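Local coordinates for protein trimethylamine-N-oxide reductase (PDB 7L5I) that probably reduces N-oxides such as trimethylamine N-oxide, and perhaps S-oxides, at a molybdenum centre carried by a bis-MGD cofactor, at residues A[86-90]-A[91-95]; A[195-198]-A[199-203]; A[290-294]-A[295-299]; A[429-432]-A[433-437]. All blocks are in the same frame, centred on the assembly; numbering follows the deposited sequence. Where two conformers were deposited one is given.

Contact 1 of 4, residues A[86-90]-A[91-95]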
loop_
_atom_site.group_PDB
_atom_site.type_symbol
_atom_site.label_atom_id
_atom_site.label_comp_id
_atom_site.label_asym_id
_atom_site.label_seq_id
_atom_site.Cartn_x
_atom_site.Cartn_y
_atom_site.Cartn_z
ATOM N N PRO A 86 29.386 2.669 -1.612
ATOM C CA PRO A 86 28.881 3.790 -2.428
ATOM C C PRO A 86 29.312 3.635 -3.880
ATOM O O PRO A 86 30.452 3.285 -4.166
ATOM C CB PRO A 86 29.519 5.018 -1.773
ATOM C CG PRO A 86 29.939 4.560 -0.389
ATOM C CD PRO A 86 30.286 3.121 -0.528
ATOM N N MET A 87 28.376 3.870 -4.800
ATOM C CA MET A 87 28.607 3.712 -6.232
ATOM C C MET A 87 28.067 4.930 -6.963
ATOM O O MET A 87 26.998 5.446 -6.611
ATOM C CB MET A 87 27.909 2.478 -6.796
ATOM C CG MET A 87 28.167 1.224 -6.043
ATOM S SD MET A 87 29.799 0.569 -6.369
ATOM C CE MET A 87 29.567 -0.270 -7.861
ATOM N N VAL A 88 28.780 5.350 -8.000
ATOM C CA VAL A 88 28.365 6.435 -8.875
ATOM C C VAL A 88 28.450 5.972 -10.328
ATOM O O VAL A 88 29.391 5.276 -10.710
ATOM C CB VAL A 88 29.241 7.690 -8.651
ATOM C CG1 VAL A 88 28.760 8.854 -9.520
ATOM C CG2 VAL A 88 29.227 8.071 -7.194
ATOM N N ARG A 89 27.469 6.356 -11.137
ATOM C CA ARG A 89 27.539 6.062 -12.558
ATOM C C ARG A 89 28.809 6.644 -13.172
ATOM O O ARG A 89 29.142 7.813 -12.958
ATOM C CB ARG A 89 26.365 6.678 -13.339
ATOM C CG ARG A 89 25.087 6.006 -13.261
ATOM C CD ARG A 89 24.208 6.440 -14.438
ATOM N NE ARG A 89 23.919 7.878 -14.541
ATOM C CZ ARG A 89 24.362 8.687 -15.499
ATOM N NH1 ARG A 89 25.152 8.243 -16.465
ATOM N NH2 ARG A 89 23.989 9.961 -15.514
ATOM N N LYS A 90 29.465 5.837 -14.023
ATOM C CA LYS A 90 30.646 6.306 -14.754
ATOM C C LYS A 90 30.402 7.641 -15.453
ATOM O O LYS A 90 31.218 8.567 -15.350
ATOM C CB LYS A 90 31.056 5.240 -15.775
ATOM C CG LYS A 90 32.321 5.555 -16.555
ATOM C CD LYS A 90 32.669 4.415 -17.515
ATOM C CE LYS A 90 33.995 4.669 -18.231
ATOM N NZ LYS A 90 34.948 5.492 -17.426
ATOM N N GLY A 91 29.301 7.752 -16.205
ATOM C CA GLY A 91 29.061 8.959 -16.975
ATOM C C GLY A 91 28.714 10.156 -16.125
ATOM O O GLY A 91 28.973 11.304 -16.501
ATOM N N PHE A 92 28.136 9.914 -14.955
ATOM C CA PHE A 92 27.863 11.014 -14.048
ATOM C C PHE A 92 29.139 11.498 -13.393
ATOM O O PHE A 92 29.330 12.706 -13.226
ATOM C CB PHE A 92 26.847 10.591 -12.992
ATOM C CG PHE A 92 26.358 11.730 -12.172
ATOM C CD1 PHE A 92 25.255 12.466 -12.568
ATOM C CD2 PHE A 92 26.980 12.054 -11.005
ATOM C CE1 PHE A 92 24.799 13.519 -11.786
ATOM C CE2 PHE A 92 26.542 13.103 -10.232
ATOM C CZ PHE A 92 25.449 13.843 -10.632
ATOM N N LEU A 93 30.018 10.576 -12.979
ATOM C CA LEU A 93 31.295 11.013 -12.395
ATOM C C LEU A 93 32.056 11.910 -13.363
ATOM O O LEU A 93 32.722 12.869 -12.946
ATOM C CB LEU A 93 32.165 9.808 -12.054
ATOM C CG LEU A 93 32.267 9.266 -10.655
ATOM C CD1 LEU A 93 33.419 8.276 -10.636
ATOM C CD2 LEU A 93 32.462 10.363 -9.640
ATOM N N ALA A 94 31.953 11.624 -14.661
ATOM C CA ALA A 94 32.715 12.372 -15.656
ATOM C C ALA A 94 32.229 13.811 -15.779
ATOM O O ALA A 94 33.036 14.726 -15.969
ATOM C CB ALA A 94 32.618 11.662 -17.005
ATOM N N ASN A 95 30.915 14.025 -15.708
ATOM C CA ASN A 95 30.317 15.352 -15.865
ATOM C C ASN A 95 29.159 15.495 -14.896
ATOM O O ASN A 95 27.986 15.434 -15.290
ATOM C CB ASN A 95 29.828 15.576 -17.296
ATOM C CG ASN A 95 30.959 15.666 -18.277
ATOM O OD1 ASN A 95 31.204 14.737 -19.049
ATOM N ND2 ASN A 95 31.661 16.789 -18.261
#
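The carbonyl oxygen of Arg-89 takes the shortest sound bond of this turn: Leu-93 N donates to Arg-89 O at 2.9 Å, almost straight, with an N-H...O angle of 168°. Arg-89 ends the strand 87-89 and is also the N-cap of the short helix 90-94, so this is a strand-to-helix junction at the end of a mixed-sheet strand, and the bond closes the first helical turn. A second, more bent bond follows, from Ala-94 N to Lys-90 O at 3.2 Å.

The side chains pack beside this backbone turn. Val-88 points at the helix, and with CG1 anti to its backbone N (chi1 -177°) that methyl wedges between two residues. Val-88 CG1 lies 3.7 Å from Leu-93 CG, the two side chains crossing at about a right angle, and 4.0 Å from Phe-92 CD2. Leu-93 also touches Val-110 of strand 109-111 and Glu-116 of helix 114-131.

Arg-89 goes elsewhere. Its chain bends at chi3 and folds back beside the helix start, where the backbone N of Phe-92 sits over one face of the guanidinium, toward its rim. The polar end is held by salt bridges to Asp-499 and Asp-107 and by a hydrogen bond to Ser-99, and Asp-107 also accepts from Gly-91 N, joining the arginine to the first turn. The guanidinium plane stands 70° from the Phe-92 ring, and Arg-89 NH2 comes in at that ring's edge, 4.1 Å from Phe-92 CD1.

Contact 2 of 4, residues A[195-198]-A[199-203]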
loop_
_atom_site.group_PDB
_atom_site.type_symbol
_atom_site.label_atom_id
_atom_site.label_comp_id
_atom_site.label_asym_id
_atom_site.label_seq_id
_atom_site.Cartn_x
_atom_site.Cartn_y
_atom_site.Cartn_z
ATOM N N GLN A 195 -9.681 3.385 13.588
ATOM C CA GLN A 195 -10.067 2.137 14.248
ATOM C C GLN A 195 -11.481 1.721 13.856
ATOM O O GLN A 195 -12.371 2.563 13.659
ATOM C CB GLN A 195 -9.943 2.300 15.773
ATOM C CG GLN A 195 -10.398 1.104 16.586
ATOM C CD GLN A 195 -9.580 -0.147 16.358
ATOM O OE1 GLN A 195 -9.597 -0.722 15.280
ATOM N NE2 GLN A 195 -8.838 -0.571 17.391
ATOM N N GLN A 196 -11.676 0.413 13.738
ATOM C CA GLN A 196 -12.921 -0.197 13.303
ATOM C C GLN A 196 -13.727 -0.682 14.501
ATOM O O GLN A 196 -13.212 -0.833 15.609
ATOM C CB GLN A 196 -12.634 -1.387 12.368
ATOM C CG GLN A 196 -11.607 -1.132 11.302
ATOM C CD GLN A 196 -12.189 -0.343 10.186
ATOM O OE1 GLN A 196 -12.831 -0.902 9.283
ATOM N NE2 GLN A 196 -12.034 0.971 10.258
ATOM N N THR A 197 -15.009 -0.953 14.258
ATOM C CA THR A 197 -15.794 -1.657 15.245
ATOM C C THR A 197 -15.028 -2.856 15.771
ATOM O O THR A 197 -14.418 -3.608 15.009
ATOM C CB THR A 197 -17.123 -2.105 14.660
ATOM O OG1 THR A 197 -17.942 -0.942 14.481
ATOM C CG2 THR A 197 -17.813 -3.095 15.605
ATOM N N SER A 198 -15.077 -3.030 17.083
ATOM C CA SER A 198 -14.331 -4.101 17.724
ATOM C C SER A 198 -14.584 -5.453 17.077
ATOM O O SER A 198 -15.727 -5.874 16.876
ATOM C CB SER A 198 -14.693 -4.207 19.200
ATOM O OG SER A 198 -14.107 -5.376 19.759
ATOM N N TRP A 199 -13.497 -6.188 16.865
ATOM C CA TRP A 199 -13.630 -7.573 16.410
ATOM C C TRP A 199 -14.424 -8.431 17.394
ATOM O O TRP A 199 -15.073 -9.385 16.984
ATOM C CB TRP A 199 -12.246 -8.192 16.202
ATOM C CG TRP A 199 -11.866 -8.392 14.759
ATOM C CD1 TRP A 199 -10.866 -7.760 14.072
ATOM C CD2 TRP A 199 -12.494 -9.288 13.825
ATOM N NE1 TRP A 199 -10.831 -8.221 12.768
ATOM C CE2 TRP A 199 -11.808 -9.167 12.606
ATOM C CE3 TRP A 199 -13.553 -10.199 13.921
ATOM C CZ2 TRP A 199 -12.169 -9.915 11.472
ATOM C CZ3 TRP A 199 -13.890 -10.954 12.805
ATOM C CH2 TRP A 199 -13.214 -10.785 11.603
ATOM N N GLU A 200 -14.379 -8.128 18.699
ATOM C CA GLU A 200 -15.213 -8.895 19.623
ATOM C C GLU A 200 -16.693 -8.681 19.327
ATOM O O GLU A 200 -17.504 -9.607 19.482
ATOM C CB GLU A 200 -14.915 -8.518 21.075
ATOM C CG GLU A 200 -13.490 -8.870 21.518
ATOM C CD GLU A 200 -13.199 -10.382 21.541
ATOM O OE1 GLU A 200 -14.153 -11.191 21.511
ATOM O OE2 GLU A 200 -12.005 -10.761 21.608
ATOM N N SER A 201 -17.062 -7.481 18.886
ATOM C CA SER A 201 -18.443 -7.218 18.484
ATOM C C SER A 201 -18.808 -7.998 17.224
ATOM O O SER A 201 -19.925 -8.511 17.113
ATOM C CB SER A 201 -18.622 -5.716 18.286
ATOM O OG SER A 201 -19.926 -5.346 17.864
ATOM N N ILE A 202 -17.889 -8.065 16.247
ATOM C CA ILE A 202 -18.136 -8.857 15.045
ATOM C C ILE A 202 -18.350 -10.327 15.426
ATOM O O ILE A 202 -19.314 -10.970 14.993
ATOM C CB ILE A 202 -16.962 -8.727 14.056
ATOM C CG1 ILE A 202 -16.667 -7.268 13.684
ATOM C CG2 ILE A 202 -17.229 -9.542 12.782
ATOM C CD1 ILE A 202 -17.854 -6.476 13.280
ATOM N N LEU A 203 -17.445 -10.875 16.238
ATOM C CA LEU A 203 -17.535 -12.291 16.578
ATOM C C LEU A 203 -18.864 -12.608 17.236
ATOM O O LEU A 203 -19.479 -13.633 16.957
ATOM C CB LEU A 203 -16.395 -12.679 17.521
ATOM C CG LEU A 203 -14.960 -12.764 17.031
ATOM C CD1 LEU A 203 -14.058 -13.235 18.172
ATOM C CD2 LEU A 203 -14.865 -13.713 15.864
#
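Ser-198 meets the first turn of helix 199-205 with both of its oxygens, and the tight part of the contact is built on them. It is the N-cap residue: a chi1 of 171° turns the hydroxyl over the helix start, where Ser-198 OG accepts from Glu-200 N at 3.0 Å. Its carbonyl takes the next two amides, Ile-202 N to Ser-198 O at 3.1 Å with the donor in the carbonyl plane, and Ser-201 N to the same oxygen in a weak, strongly bent bond. Around that carbonyl the packing is close, since Ser-201 CB lies 3.2 Å from Ser-198 O.

The Thr-197 side is looser. Thr-197 CG2 rests 3.8 Å from Ser-201 CB and, in one of the two conformers of Ile-202, 4.1 Å from Ile-202 CD1, while the threonine hydroxyl turns to Arg-611 N. Glu-200, partly exposed, brings CB to 3.5 Å from Ser-198 OG, then bends at chi2 and carries its carboxylate off to Tyr-234. Trp-199 likewise leaves the cap and stacks on Tyr-234 of helix 230-240.

Ser-198 OG also hydrogen-bonds Lys-607 O. Because that partner is a carbonyl, the serine must give its proton there, and its oxygen lone pairs are left to receive the Glu-200 amide; one hydroxyl thus caps the helix and ties it to the segment around Lys-607.

Contact 3 of 4, residues A[290-294]-A[295-299]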
loop_
_atom_site.group_PDB
_atom_site.type_symbol
_atom_site.label_atom_id
_atom_site.label_comp_id
_atom_site.label_asym_id
_atom_site.label_seq_id
_atom_site.Cartn_x
_atom_site.Cartn_y
_atom_site.Cartn_z
ATOM N N LYS A 290 -35.706 2.930 5.241
ATOM C CA LYS A 290 -36.098 4.293 4.894
ATOM C C LYS A 290 -35.937 5.237 6.075
ATOM O O LYS A 290 -35.571 6.406 5.894
ATOM C CB LYS A 290 -37.547 4.293 4.389
ATOM C CG LYS A 290 -37.716 3.549 3.085
ATOM C CD LYS A 290 -39.109 3.768 2.497
ATOM C CE LYS A 290 -40.115 2.804 3.088
ATOM N NZ LYS A 290 -41.314 2.705 2.209
ATOM N N ASP A 291 -36.204 4.754 7.296
ATOM C CA ASP A 291 -36.067 5.582 8.491
ATOM C C ASP A 291 -34.616 5.978 8.712
ATOM O O ASP A 291 -34.302 7.145 8.983
ATOM C CB ASP A 291 -36.577 4.825 9.717
ATOM C CG ASP A 291 -38.071 4.587 9.684
ATOM O OD1 ASP A 291 -38.787 5.433 9.109
ATOM O OD2 ASP A 291 -38.524 3.560 10.239
ATOM N N PHE A 292 -33.715 5.005 8.601
ATOM C CA PHE A 292 -32.293 5.303 8.683
ATOM C C PHE A 292 -31.885 6.324 7.626
ATOM O O PHE A 292 -31.182 7.300 7.920
ATOM C CB PHE A 292 -31.455 4.030 8.539
ATOM C CG PHE A 292 -29.991 4.281 8.685
ATOM C CD1 PHE A 292 -29.243 4.703 7.626
ATOM C CD2 PHE A 292 -29.371 4.149 9.917
ATOM C CE1 PHE A 292 -27.909 4.991 7.746
ATOM C CE2 PHE A 292 -28.023 4.430 10.048
ATOM C CZ PHE A 292 -27.291 4.858 8.944
ATOM N N LEU A 293 -32.313 6.122 6.375
ATOM C CA LEU A 293 -31.853 6.997 5.308
ATOM C C LEU A 293 -32.289 8.437 5.553
ATOM O O LEU A 293 -31.515 9.374 5.343
ATOM C CB LEU A 293 -32.364 6.488 3.969
ATOM C CG LEU A 293 -31.694 5.191 3.511
ATOM C CD1 LEU A 293 -32.516 4.492 2.463
ATOM C CD2 LEU A 293 -30.306 5.481 2.951
ATOM N N LYS A 294 -33.513 8.633 6.040
ATOM C CA LYS A 294 -33.990 9.984 6.283
ATOM C C LYS A 294 -33.230 10.655 7.423
ATOM O O LYS A 294 -32.918 11.841 7.353
ATOM C CB LYS A 294 -35.481 9.963 6.610
ATOM C CG LYS A 294 -36.018 11.340 6.938
ATOM C CD LYS A 294 -37.533 11.368 7.027
ATOM C CE LYS A 294 -38.045 12.808 6.958
ATOM N NZ LYS A 294 -39.454 12.937 7.429
ATOM N N LYS A 295 -32.929 9.898 8.476
ATOM C CA LYS A 295 -32.392 10.462 9.702
ATOM C C LYS A 295 -30.882 10.652 9.636
ATOM O O LYS A 295 -30.362 11.588 10.246
ATOM C CB LYS A 295 -32.753 9.544 10.861
ATOM C CG LYS A 295 -32.342 10.033 12.238
ATOM C CD LYS A 295 -32.918 9.123 13.330
ATOM C CE LYS A 295 -32.501 9.617 14.711
ATOM N NZ LYS A 295 -32.704 8.612 15.788
ATOM N N TYR A 296 -30.166 9.803 8.899
ATOM C CA TYR A 296 -28.707 9.754 8.988
ATOM C C TYR A 296 -27.986 10.046 7.680
ATOM O O TYR A 296 -26.740 10.070 7.666
ATOM C CB TYR A 296 -28.275 8.371 9.503
ATOM C CG TYR A 296 -28.775 8.014 10.883
ATOM C CD1 TYR A 296 -28.133 8.475 12.035
ATOM C CD2 TYR A 296 -29.898 7.210 11.042
ATOM C CE1 TYR A 296 -28.596 8.129 13.287
ATOM C CE2 TYR A 296 -30.356 6.852 12.279
ATOM C CZ TYR A 296 -29.715 7.324 13.405
ATOM O OH TYR A 296 -30.195 6.950 14.643
ATOM N N THR A 297 -28.711 10.279 6.585
ATOM C CA THR A 297 -28.072 10.563 5.314
ATOM C C THR A 297 -28.647 11.826 4.695
ATOM O O THR A 297 -29.721 12.310 5.076
ATOM C CB THR A 297 -28.204 9.403 4.308
ATOM O OG1 THR A 297 -29.523 9.407 3.719
ATOM C CG2 THR A 297 -27.941 8.071 4.979
ATOM N N SER A 298 -27.894 12.367 3.753
ATOM C CA SER A 298 -28.291 13.523 2.960
ATOM C C SER A 298 -28.250 13.121 1.495
ATOM O O SER A 298 -27.250 12.572 1.026
ATOM C CB SER A 298 -27.371 14.716 3.218
ATOM O OG SER A 298 -27.797 15.849 2.479
ATOM N N GLY A 299 -29.355 13.345 0.790
ATOM C CA GLY A 299 -29.370 13.170 -0.641
ATOM C C GLY A 299 -29.818 11.817 -1.143
ATOM O O GLY A 299 -29.645 11.534 -2.334
HETATM O O HOH W 1 -32.729 13.167 4.793
#
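Phe-292 and Tyr-296, one turn apart, lay their rings on each other in an offset stack at the C-terminal end of helix 290-296, just where the chain passes into strand 297-298. The planes are 26° apart and the centroids 4.6 Å, so the overlap is partial: Tyr-296 CD2 sits over one face of the phenylalanine, toward its rim, 3.3 Å from Phe-292 CD2. Tyr-296 CB approaches the same ring in a CH-pi contact, 3.9 Å from the centroid of the Phe-292 ring. The side chains themselves cross at about a right angle. With chi1 at -177° the phenylalanine ring swings along the helix toward Tyr-296. On the tyrosine ring, Lys-295 CG lies over one face; Phe-615 meets the tyrosine edge-to-face, and Arg-616 O hydrogen-bonds its hydroxyl.

Thr-297 is the first residue to leave helical angles, and it turns its two branches to different tasks. Thr-297 CG2 lies 4.1 Å from both Leu-293 CD2 and Phe-292 CE1. Ser-370 of helix 359-372 borders this patch, while strand 631-632 pairs with the departing strand.

The hydroxyl closes the helix end. Leu-293 O is gripped twice by one residue: Thr-297 N donates at 3.2 Å from well above the carbonyl plane, and Thr-297 OG1, set between backbone N and carbonyl carbon, donates to Leu-293 O at 2.6 Å.

Contact 4 of 4, residues A[429-432]-A[433-437]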
loop_
_atom_site.group_PDB
_atom_site.type_symbol
_atom_site.label_atom_id
_atom_site.label_comp_id
_atom_site.label_asym_id
_atom_site.label_seq_id
_atom_site.Cartn_x
_atom_site.Cartn_y
_atom_site.Cartn_z
ATOM N N ALA A 429 0.984 10.104 -7.417
ATOM C CA ALA A 429 1.113 9.267 -8.605
ATOM C C ALA A 429 1.185 10.075 -9.906
ATOM O O ALA A 429 1.249 9.476 -10.987
ATOM C CB ALA A 429 -0.024 8.242 -8.661
ATOM N N ARG A 430 1.202 11.407 -9.837
ATOM C CA ARG A 430 1.567 12.241 -10.974
ATOM C C ARG A 430 3.091 12.403 -11.133
ATOM O O ARG A 430 3.520 13.173 -11.988
ATOM C CB ARG A 430 0.917 13.625 -10.841
ATOM C CG ARG A 430 -0.612 13.628 -10.742
ATOM C CD ARG A 430 -1.321 13.249 -12.048
ATOM N NE ARG A 430 -1.294 11.821 -12.285
ATOM C CZ ARG A 430 -1.025 11.250 -13.456
ATOM N NH1 ARG A 430 -0.756 11.984 -14.530
ATOM N NH2 ARG A 430 -1.000 9.937 -13.553
ATOM N N ILE A 431 3.910 11.665 -10.375
ATOM C CA ILE A 431 5.360 11.907 -10.350
ATOM C C ILE A 431 5.984 11.874 -11.758
ATOM O O ILE A 431 6.809 12.734 -12.107
ATOM C CB ILE A 431 6.028 10.891 -9.404
ATOM C CG1 ILE A 431 7.531 11.076 -9.373
ATOM C CG2 ILE A 431 5.711 9.462 -9.821
ATOM C CD1 ILE A 431 7.944 12.440 -8.909
ATOM N N ALA A 432 5.664 10.871 -12.564
ATOM C CA ALA A 432 6.242 10.808 -13.912
ATOM C C ALA A 432 5.830 12.019 -14.739
ATOM O O ALA A 432 6.654 12.657 -15.401
ATOM C CB ALA A 432 5.824 9.511 -14.604
ATOM N N ASP A 433 4.540 12.333 -14.719
ATOM C CA ASP A 433 4.001 13.508 -15.392
ATOM C C ASP A 433 4.712 14.775 -14.954
ATOM O O ASP A 433 5.009 15.642 -15.786
ATOM C CB ASP A 433 2.498 13.557 -15.071
ATOM C CG ASP A 433 1.659 14.263 -16.110
ATOM O OD1 ASP A 433 2.086 14.427 -17.277
ATOM O OD2 ASP A 433 0.515 14.607 -15.730
ATOM N N VAL A 434 4.990 14.908 -13.650
ATOM C CA VAL A 434 5.657 16.100 -13.128
ATOM C C VAL A 434 7.087 16.179 -13.641
ATOM O O VAL A 434 7.563 17.238 -14.079
ATOM C CB VAL A 434 5.641 16.090 -11.581
ATOM C CG1 VAL A 434 6.591 17.126 -11.008
ATOM C CG2 VAL A 434 4.240 16.321 -11.045
ATOM N N LEU A 435 7.825 15.078 -13.534
ATOM C CA LEU A 435 9.222 15.124 -13.939
ATOM C C LEU A 435 9.351 15.463 -15.416
ATOM O O LEU A 435 10.303 16.148 -15.814
ATOM C CB LEU A 435 9.902 13.786 -13.648
ATOM C CG LEU A 435 10.070 13.420 -12.170
ATOM C CD1 LEU A 435 10.794 12.065 -12.085
ATOM C CD2 LEU A 435 10.833 14.489 -11.386
ATOM N N LEU A 436 8.402 15.000 -16.237
ATOM C CA LEU A 436 8.461 15.226 -17.671
ATOM C C LEU A 436 7.935 16.597 -18.079
ATOM O O LEU A 436 8.392 17.142 -19.094
ATOM C CB LEU A 436 7.632 14.167 -18.406
ATOM C CG LEU A 436 8.176 12.752 -18.426
ATOM C CD1 LEU A 436 7.135 11.739 -18.765
ATOM C CD2 LEU A 436 9.349 12.681 -19.421
ATOM N N HIS A 437 6.963 17.151 -17.346
ATOM C CA HIS A 437 6.142 18.267 -17.835
ATOM C C HIS A 437 6.014 19.400 -16.830
ATOM O O HIS A 437 4.921 19.703 -16.333
ATOM C CB HIS A 437 4.753 17.748 -18.215
ATOM C CG HIS A 437 4.794 16.551 -19.114
ATOM N ND1 HIS A 437 4.081 15.399 -18.860
ATOM C CD2 HIS A 437 5.500 16.311 -20.247
ATOM C CE1 HIS A 437 4.319 14.516 -19.811
ATOM N NE2 HIS A 437 5.174 15.047 -20.670
HETATM O O HOH W 2 2.745 10.077 -13.309
#
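Arg-430 and Asp-433 pair at the start of helix 431-436, where a 3-10 segment runs into the helix and Arg-430 holds the N-cap position. The charged contacts come first. The two side chains lie alongside each other, pointing the same way, and Arg-430 NH1 meets Asp-433 OD2 at 3.2 Å near the guanidinium plane. As a hydrogen bond this salt bridge is weak, bent to 130°, and the guanidinium and carboxylate planes are 65° apart. Bends at chi2 and chi3 bring the arginine round to this position; NH2 makes a further salt bridge to Asp-774.

The other carboxylate oxygen is used from the C-terminal end of the turn. His-437 ND1 donates to Asp-433 OD1 at 2.7 Å, on the anti side and 26° out of the carboxylate plane, yet nearly within the imidazole plane. Leu-436 CB lies over the centre of one face of that ring.

Backbone bonds carry the helix: Val-434 N to Arg-430 O at 2.8 Å, Leu-435 N to Ile-431 O at 2.9 Å, and Leu-436 N to Ala-432 O. A water adds a bridge, giving a proton to Ala-429 O and accepting from Asp-433 N.

Apolar packing is slighter. Ile-431 CD1 lies 4.0 Å from Leu-435 CG, the two side chains side by side, and helix 471-477 borders Leu-435 through Ala-477.

With Lys-440 at OD1 and Tyr-451 at OD2 as well, each oxygen of Asp-433 has two polar partners, which probably favours its charged form and links the helix to the following loops.

How the contacts relate
Contacts 1 to 4 follow one another along the chain within the molybdopterin oxidoreductase range, and none touches another. Contact 1 leaves the six-stranded mixed sheet through strand 87-89. Across the centre of the chain from it are contacts 2 and 3, neighbours whose own centres lie about 24 Å apart; contact 2 packs on strand 344-348 of the five-stranded parallel sheet, while contact 3 enters the small sheet with strand 631-632. Contact 4 is on the same side as contact 1, about 25 Å between centres. All four lie where a helix begins or ends; the side chain of Ile-431 in contact 4 is about 11 Å from a bound MGD, that of Trp-199 in contact 2 about 14 Å.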